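Local coordinates for protein UDP-galactopyranose mutase (Deinococcus radiodurans, PDB 3HDQ) that probably catalyses the interconversion of UDP-galactopyranose and UDP-galactofuranose, using a bound flavin-adenine dinucleotide as cofactor, at residues P84-T89 with Y107-L112; E308-T313 with H318-V323. All coordinates share one frame; numbering follows the deposited sequence.

From the N terminus, the chain passes the flavin at 84-89, runs through helix 92-99 and strand 104-106, and returns at 107-112, where interaction 1 closes a loop of 17 intervening residues. Interaction 2 comes later, after both segments of interaction 1, so the two follow in series and neither nest nor cross. It closes a short turn of four residues between 308-313 and 318-323. Their centres lie about 14 Å apart, and they touch: P84 CA is 4.1 Å from F309 CE2, while Y107 packs on H311 and I312. Both reach the mixed sheet, through strands 111-115, 305-308 and 320-336, and the packing of P84 on F309 brings the flavin-binding loop against the helix that follows strand 305-308.

Interaction 1 (P84-T89 with Y107-L112); sequences PHIFHT and YQHRVL. With FAD (flavin-adenine dinucleotide), chain L.
I86 reaches across to H109 and lays its side chain over one face of the imidazole. Its CG1 stands 3.7 Å from the centroid of the H109 ring, 15° off the ring normal, which meets the geometry of a CH-pi contact; CD1 follows over the NE2-CE1 side. The second branch, CG2, anti to the backbone N, lies against H109 CB and also approaches the edge of the Y107 ring, 4.0 Å from CE2. H109 CG is itself anti to its backbone N (chi1 -171°), which swings the imidazole to the side of I86, where chi2 turns its face to CG1. Rotation of that ring is further fixed at ND1, which shares a 2.7 Å hydrogen bond with Y107 OH, and at NE2, bonded to O6' of the bound UDP-galactose. I86 thus has its backbone on the flavin and its side chain on the substrate-binding H109, in a pocket where the Rossmann-type FAD domain meets the mixed sheet. On the flavin side the backbone of I86 pairs with the pyrimidine edge of the isoalloxazine: I86 N donates to FAD O4 at 2.9 Å and 171°, and FAD N3 donates to I86 O, so two bonds hold this edge. H85 lies over the flavin ring system, with FAD C5X 3.7 Å above the centre of the imidazole; its NE2 also forms a 3.1 Å hydrogen bond with FAD O2' of the ribityl chain, while ND1 bonds to G83 O. A water lies within hydrogen-bonding distance of both backbones, 3.0 Å from F87 O and 2.8 Å from Y107 O.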
loop_
_atom_site.group_PDB
_atom_site.type_symbol
_atom_site.label_atom_id
_atom_site.label_comp_id
_atom_site.label_asym_id
_atom_site.label_seq_id
_atom_site.Cartn_x
_atom_site.Cartn_y
_atom_site.Cartn_z
ATOM N N PRO A 84 6.924 -17.027 0.717
ATOM C CA PRO A 84 8.080 -16.465 0.012
ATOM C C PRO A 84 7.883 -16.515 -1.500
ATOM O O PRO A 84 7.573 -17.576 -2.042
ATOM C CB PRO A 84 9.211 -17.411 0.408
ATOM C CG PRO A 84 8.526 -18.721 0.692
ATOM C CD PRO A 84 7.196 -18.364 1.277
ATOM N N HIS A 85 8.048 -15.379 -2.169
ATOM C CA HIS A 85 8.049 -15.343 -3.632
ATOM C C HIS A 85 9.408 -14.922 -4.200
ATOM O O HIS A 85 9.806 -13.762 -4.088
ATOM C CB HIS A 85 6.937 -14.428 -4.135
ATOM C CG HIS A 85 5.575 -15.027 -3.989
ATOM N ND1 HIS A 85 5.068 -15.430 -2.772
ATOM C CD2 HIS A 85 4.625 -15.319 -4.908
ATOM C CE1 HIS A 85 3.864 -15.942 -2.947
ATOM N NE2 HIS A 85 3.572 -15.883 -4.233
ATOM N N ILE A 86 10.124 -15.880 -4.787
ATOM C CA ILE A 86 11.439 -15.618 -5.349
ATOM C C ILE A 86 11.340 -15.576 -6.883
ATOM O O ILE A 86 10.970 -16.569 -7.518
ATOM C CB ILE A 86 12.488 -16.687 -4.900
ATOM C CG1 ILE A 86 12.703 -16.682 -3.381
ATOM C CG2 ILE A 86 13.825 -16.435 -5.569
ATOM C CD1 ILE A 86 11.619 -17.354 -2.584
ATOM N N PHE A 87 11.657 -14.433 -7.486
ATOM C CA PHE A 87 11.522 -14.337 -8.932
ATOM C C PHE A 87 12.683 -14.986 -9.678
ATOM O O PHE A 87 13.849 -14.755 -9.359
ATOM C CB PHE A 87 11.335 -12.899 -9.432
ATOM C CG PHE A 87 11.114 -12.831 -10.919
ATOM C CD1 PHE A 87 9.857 -13.071 -11.454
ATOM C CD2 PHE A 87 12.173 -12.594 -11.787
ATOM C CE1 PHE A 87 9.656 -13.050 -12.833
ATOM C CE2 PHE A 87 11.979 -12.563 -13.158
ATOM C CZ PHE A 87 10.716 -12.794 -13.685
ATOM N N HIS A 88 12.357 -15.809 -10.669
ATOM C CA HIS A 88 13.384 -16.467 -11.465
ATOM C C HIS A 88 12.865 -16.780 -12.851
ATOM O O HIS A 88 11.727 -17.194 -13.012
ATOM C CB HIS A 88 13.878 -17.751 -10.786
ATOM C CG HIS A 88 12.807 -18.774 -10.580
ATOM N ND1 HIS A 88 12.579 -19.801 -11.472
ATOM C CD2 HIS A 88 11.895 -18.925 -9.590
ATOM C CE1 HIS A 88 11.574 -20.541 -11.039
ATOM N NE2 HIS A 88 11.138 -20.029 -9.902
ATOM N N THR A 89 13.694 -16.595 -13.863
ATOM C CA THR A 89 13.268 -16.997 -15.191
ATOM C C THR A 89 14.434 -17.334 -16.111
ATOM O O THR A 89 15.574 -16.912 -15.874
ATOM C CB THR A 89 12.382 -15.922 -15.855
ATOM O OG1 THR A 89 11.798 -16.452 -17.054
ATOM C CG2 THR A 89 13.201 -14.682 -16.179
ATOM N N TYR A 107 19.765 -11.954 -6.743
ATOM C CA TYR A 107 19.575 -12.900 -5.655
ATOM C C TYR A 107 19.341 -14.304 -6.198
ATOM O O TYR A 107 18.487 -14.522 -7.051
ATOM C CB TYR A 107 18.399 -12.475 -4.786
ATOM C CG TYR A 107 17.997 -13.467 -3.715
ATOM C CD1 TYR A 107 18.784 -13.664 -2.586
ATOM C CD2 TYR A 107 16.808 -14.183 -3.818
ATOM C CE1 TYR A 107 18.406 -14.557 -1.603
ATOM C CE2 TYR A 107 16.417 -15.072 -2.840
ATOM C CZ TYR A 107 17.215 -15.258 -1.729
ATOM O OH TYR A 107 16.824 -16.146 -0.746
ATOM N N GLN A 108 20.128 -15.246 -5.700
ATOM C CA GLN A 108 19.969 -16.642 -6.047
ATOM C C GLN A 108 19.607 -17.387 -4.763
ATOM O O GLN A 108 20.445 -17.562 -3.877
ATOM C CB GLN A 108 21.250 -17.168 -6.697
ATOM C CG GLN A 108 21.693 -16.350 -7.900
ATOM C CD GLN A 108 23.019 -16.817 -8.500
ATOM O OE1 GLN A 108 23.965 -17.130 -7.772
ATOM N NE2 GLN A 108 23.093 -16.853 -9.839
ATOM N N HIS A 109 18.332 -17.768 -4.666
ATOM C CA HIS A 109 17.730 -18.398 -3.485
ATOM C C HIS A 109 18.384 -19.746 -3.186
ATOM O O HIS A 109 18.699 -20.504 -4.093
ATOM C CB HIS A 109 16.224 -18.578 -3.769
ATOM C CG HIS A 109 15.395 -19.023 -2.597
ATOM N ND1 HIS A 109 15.330 -18.327 -1.411
ATOM C CD2 HIS A 109 14.523 -20.057 -2.470
ATOM C CE1 HIS A 109 14.486 -18.930 -0.588
ATOM N NE2 HIS A 109 13.977 -19.980 -1.211
ATOM N N ARG A 110 18.583 -20.036 -1.908
ATOM C CA ARG A 110 19.143 -21.313 -1.493
ATOM C C ARG A 110 18.319 -21.890 -0.363
ATOM O O ARG A 110 17.958 -21.190 0.586
ATOM C CB ARG A 110 20.605 -21.172 -1.075
ATOM C CG ARG A 110 21.527 -20.902 -2.255
ATOM C CD ARG A 110 22.938 -20.627 -1.803
ATOM N NE ARG A 110 23.899 -20.717 -2.895
ATOM C CZ ARG A 110 24.326 -19.691 -3.621
ATOM N NH1 ARG A 110 23.859 -18.474 -3.401
ATOM N NH2 ARG A 110 25.214 -19.890 -4.582
ATOM N N VAL A 111 18.007 -23.174 -0.491
ATOM C CA VAL A 111 17.161 -23.860 0.466
ATOM C C VAL A 111 17.928 -25.004 1.125
ATOM O O VAL A 111 18.692 -25.719 0.467
ATOM C CB VAL A 111 15.901 -24.412 -0.224
ATOM C CG1 VAL A 111 14.970 -25.095 0.800
ATOM C CG2 VAL A 111 15.187 -23.295 -1.014
ATOM N N LEU A 112 17.730 -25.159 2.427
ATOM C CA LEU A 112 18.306 -26.270 3.159
ATOM C C LEU A 112 17.187 -27.168 3.671
ATOM O O LEU A 112 16.161 -26.682 4.142
ATOM C CB LEU A 112 19.157 -25.757 4.319
ATOM C CG LEU A 112 20.687 -25.687 4.256
ATOM C CD1 LEU A 112 21.237 -25.604 2.852
ATOM C CD2 LEU A 112 21.185 -24.506 5.096
HETATM P PA FAD L . -3.073 -14.982 -8.325
HETATM O O1A FAD L . -1.989 -14.358 -7.667
HETATM O O2A FAD L . -3.593 -15.996 -7.503
HETATM O O5B FAD L . -4.133 -13.879 -8.557
HETATM C C5B FAD L . -5.436 -14.107 -8.942
HETATM C C4B FAD L . -6.276 -13.063 -8.284
HETATM O O4B FAD L . -7.601 -13.225 -8.642
HETATM C C3B FAD L . -6.221 -13.250 -6.788
HETATM O O3B FAD L . -5.644 -12.173 -6.130
HETATM C C2B FAD L . -7.650 -13.395 -6.381
HETATM O O2B FAD L . -7.883 -12.656 -5.244
HETATM C C1B FAD L . -8.396 -12.874 -7.573
HETATM N N9A FAD L . -9.750 -13.415 -7.636
HETATM C C8A FAD L . -10.143 -14.694 -7.643
HETATM N N7A FAD L . -11.449 -14.759 -7.697
HETATM C C5A FAD L . -11.926 -13.524 -7.724
HETATM C C6A FAD L . -13.196 -12.995 -7.776
HETATM N N6A FAD L . -14.218 -13.753 -7.976
HETATM N N1A FAD L . -13.379 -11.659 -7.789
HETATM C C2A FAD L . -12.314 -10.833 -7.735
HETATM N N3A FAD L . -11.070 -11.353 -7.684
HETATM C C4A FAD L . -10.869 -12.668 -7.667
HETATM N N1 FAD L . 6.353 -18.302 -8.016
HETATM C C2 FAD L . 7.631 -18.080 -8.341
HETATM O O2 FAD L . 7.953 -17.825 -9.462
HETATM N N3 FAD L . 8.549 -18.139 -7.371
HETATM C C4 FAD L . 8.189 -18.415 -6.095
HETATM O O4 FAD L . 8.992 -18.471 -5.226
HETATM C C4X FAD L . 6.898 -18.650 -5.796
HETATM N N5 FAD L . 6.554 -18.940 -4.525
HETATM C C5X FAD L . 5.261 -19.172 -4.225
HETATM C C6 FAD L . 4.919 -19.453 -2.925
HETATM C C7 FAD L . 3.611 -19.687 -2.607
HETATM C C7M FAD L . 3.229 -19.998 -1.219
HETATM C C8 FAD L . 2.648 -19.626 -3.572
HETATM C C8M FAD L . 1.246 -19.897 -3.176
HETATM C C9 FAD L . 2.993 -19.334 -4.876
HETATM C C9A FAD L . 4.304 -19.111 -5.215
HETATM N N10 FAD L . 4.665 -18.812 -6.497
HETATM C C10 FAD L . 5.967 -18.592 -6.770
HETATM C "C1'" FAD L . 3.688 -18.852 -7.614
HETATM C "C2'" FAD L . 2.989 -17.533 -7.852
HETATM O "O2'" FAD L . 2.282 -17.260 -6.697
HETATM C "C3'" FAD L . 2.003 -17.575 -9.015
HETATM O "O3'" FAD L . 2.563 -17.794 -10.233
HETATM C "C4'" FAD L . 1.454 -16.221 -9.279
HETATM O "O4'" FAD L . 1.485 -15.579 -8.042
HETATM C "C5'" FAD L . 0.075 -16.383 -9.846
HETATM O "O5'" FAD L . -0.410 -15.295 -10.541
HETATM P P FAD L . -1.912 -15.271 -10.929
HETATM O O1P FAD L . -2.246 -13.987 -11.405
HETATM O O2P FAD L . -2.084 -16.216 -11.966
HETATM O O3P FAD L . -2.746 -15.689 -9.679
HETATM O O HOH W 1 15.663 -14.347 -6.963
#

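Interaction 2 (E308-T313 with H318-V323)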
loop_
_atom_site.group_PDB
_atom_site.type_symbol
_atom_site.label_atom_id
_atom_site.label_comp_id
_atom_site.label_asym_id
_atom_site.label_seq_id
_atom_site.Cartn_x
_atom_site.Cartn_y
_atom_site.Cartn_z
ATOM N N GLU A 308 12.798 -16.612 5.781
ATOM C CA GLU A 308 13.237 -15.382 6.447
ATOM C C GLU A 308 13.461 -14.305 5.401
ATOM O O GLU A 308 14.404 -14.371 4.613
ATOM C CB GLU A 308 14.522 -15.614 7.248
ATOM C CG GLU A 308 14.969 -14.414 8.064
ATOM C CD GLU A 308 16.183 -14.718 8.930
ATOM O OE1 GLU A 308 16.467 -13.925 9.854
ATOM O OE2 GLU A 308 16.850 -15.746 8.680
ATOM N N PHE A 309 12.582 -13.313 5.407
ATOM C CA PHE A 309 12.471 -12.391 4.293
ATOM C C PHE A 309 13.699 -11.542 4.006
ATOM O O PHE A 309 13.956 -11.216 2.846
ATOM C CB PHE A 309 11.227 -11.534 4.468
ATOM C CG PHE A 309 9.964 -12.317 4.319
ATOM C CD1 PHE A 309 9.127 -12.529 5.399
ATOM C CD2 PHE A 309 9.640 -12.895 3.094
ATOM C CE1 PHE A 309 7.969 -13.272 5.257
ATOM C CE2 PHE A 309 8.493 -13.648 2.946
ATOM C CZ PHE A 309 7.658 -13.841 4.026
ATOM N N LYS A 310 14.465 -11.198 5.040
ATOM C CA LYS A 310 15.637 -10.348 4.832
ATOM C C LYS A 310 16.672 -11.017 3.920
ATOM O O LYS A 310 17.398 -10.329 3.202
ATOM C CB LYS A 310 16.266 -9.914 6.158
ATOM C CG LYS A 310 15.490 -8.825 6.897
ATOM C CD LYS A 310 15.908 -8.753 8.373
ATOM C CE LYS A 310 17.288 -8.131 8.558
ATOM N NZ LYS A 310 17.712 -8.160 9.990
ATOM N N HIS A 311 16.725 -12.349 3.927
ATOM C CA HIS A 311 17.615 -13.052 3.004
ATOM C C HIS A 311 17.170 -12.747 1.575
ATOM O O HIS A 311 17.988 -12.599 0.669
ATOM C CB HIS A 311 17.566 -14.575 3.213
ATOM C CG HIS A 311 18.264 -15.061 4.448
ATOM N ND1 HIS A 311 19.623 -15.293 4.496
ATOM C CD2 HIS A 311 17.783 -15.400 5.669
ATOM C CE1 HIS A 311 19.951 -15.737 5.697
ATOM N NE2 HIS A 311 18.853 -15.806 6.428
ATOM N N ILE A 312 15.856 -12.675 1.385
ATOM C CA ILE A 312 15.280 -12.570 0.051
ATOM C C ILE A 312 15.232 -11.123 -0.444
ATOM O O ILE A 312 15.522 -10.848 -1.605
ATOM C CB ILE A 312 13.874 -13.208 0.007
ATOM C CG1 ILE A 312 13.948 -14.685 0.429
ATOM C CG2 ILE A 312 13.285 -13.073 -1.377
ATOM C CD1 ILE A 312 12.661 -15.239 1.106
ATOM N N THR A 313 14.894 -10.200 0.447
ATOM C CA THR A 313 14.776 -8.790 0.081
ATOM C C THR A 313 16.101 -8.038 0.158
ATOM O O THR A 313 16.266 -6.995 -0.462
ATOM C CB THR A 313 13.786 -8.056 1.007
ATOM O OG1 THR A 313 14.315 -8.036 2.339
ATOM C CG2 THR A 313 12.433 -8.764 1.010
ATOM N N HIS A 318 17.195 -4.230 12.359
ATOM C CA HIS A 318 17.775 -4.809 13.574
ATOM C C HIS A 318 16.945 -5.976 14.087
ATOM O O HIS A 318 17.389 -6.737 14.943
ATOM C CB HIS A 318 17.970 -3.753 14.674
ATOM C CG HIS A 318 16.692 -3.283 15.284
ATOM N ND1 HIS A 318 15.765 -2.540 14.586
ATOM C CD2 HIS A 318 16.179 -3.459 16.526
ATOM C CE1 HIS A 318 14.735 -2.275 15.372
ATOM N NE2 HIS A 318 14.962 -2.821 16.554
ATOM N N GLN A 319 15.738 -6.114 13.555
ATOM C CA GLN A 319 14.943 -7.305 13.804
ATOM C C GLN A 319 14.773 -8.114 12.531
ATOM O O GLN A 319 15.311 -7.756 11.489
ATOM C CB GLN A 319 13.590 -6.932 14.381
ATOM C CG GLN A 319 13.718 -6.203 15.691
ATOM C CD GLN A 319 12.397 -5.726 16.196
ATOM O OE1 GLN A 319 11.644 -5.079 15.470
ATOM N NE2 GLN A 319 12.095 -6.039 17.449
ATOM N N THR A 320 14.039 -9.217 12.626
ATOM C CA THR A 320 13.830 -10.069 11.474
ATOM C C THR A 320 12.434 -10.671 11.530
ATOM O O THR A 320 11.921 -10.968 12.612
ATOM C CB THR A 320 14.912 -11.181 11.374
ATOM O OG1 THR A 320 14.810 -11.842 10.111
ATOM C CG2 THR A 320 14.753 -12.198 12.476
ATOM N N SER A 321 11.808 -10.812 10.366
ATOM C CA SER A 321 10.491 -11.437 10.277
ATOM C C SER A 321 10.522 -12.715 9.443
ATOM O O SER A 321 11.140 -12.770 8.375
ATOM C CB SER A 321 9.457 -10.469 9.690
ATOM O OG SER A 321 9.220 -9.396 10.564
ATOM N N VAL A 322 9.827 -13.732 9.937
ATOM C CA VAL A 322 9.768 -15.026 9.276
ATOM C C VAL A 322 8.321 -15.490 9.135
ATOM O O VAL A 322 7.428 -14.999 9.836
ATOM C CB VAL A 322 10.544 -16.096 10.076
ATOM C CG1 VAL A 322 11.976 -15.670 10.282
ATOM C CG2 VAL A 322 9.861 -16.366 11.417
ATOM N N VAL A 323 8.105 -16.448 8.234
ATOM C CA VAL A 323 6.804 -17.075 8.066
ATOM C C VAL A 323 6.910 -18.604 8.049
ATOM O O VAL A 323 7.787 -19.173 7.387
ATOM C CB VAL A 323 6.104 -16.602 6.771
ATOM C CG1 VAL A 323 6.895 -17.037 5.537
ATOM C CG2 VAL A 323 4.680 -17.138 6.719
HETATM O O HOH W 2 13.475 -11.256 7.805
#
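A strand-to-helix junction packs against a neighbouring antiparallel strand here, where strand 305-308 of the mixed sheet ends beside strand 320-336: E308 ends strand 305-308 and pairs with V322 as a non-hydrogen-bonded pair, CA to CA 4.5 Å, before helix 309-313 turns off. The axes of the segments 309-313 and 320-323 make an angle of 103°, so the helix runs nearly across the strand. E308, extended with CG anti to its backbone N, lays its CG 3.9 Å from V322 CG1 and carries its carboxylate on to T320. There T320 OG1 donates to the anti lone pair of E308 OE1, 2.7 Å away; backbone N-H groups of L289 and L290 also bind this carboxylate, consistent with a stabilised negative charge. K310 bends at its third torsion (chi3 73°), bringing NZ to 2.9 Å from Q319 O, above the carbonyl plane by 39°; H317 O and E287 O are further acceptors for the ammonium. A water fills in between, accepting from K310 N and donating to T320 OG1 and S321 O. At the other end of the contact F309 CZ meets V323 CG1 at 3.6 Å, and F309 N makes a weak bond to S321 O. Strand 274-284 flanks the far side of 320-323, touching V322 and V323, while strand 78-79 meets F309, T313 and S321.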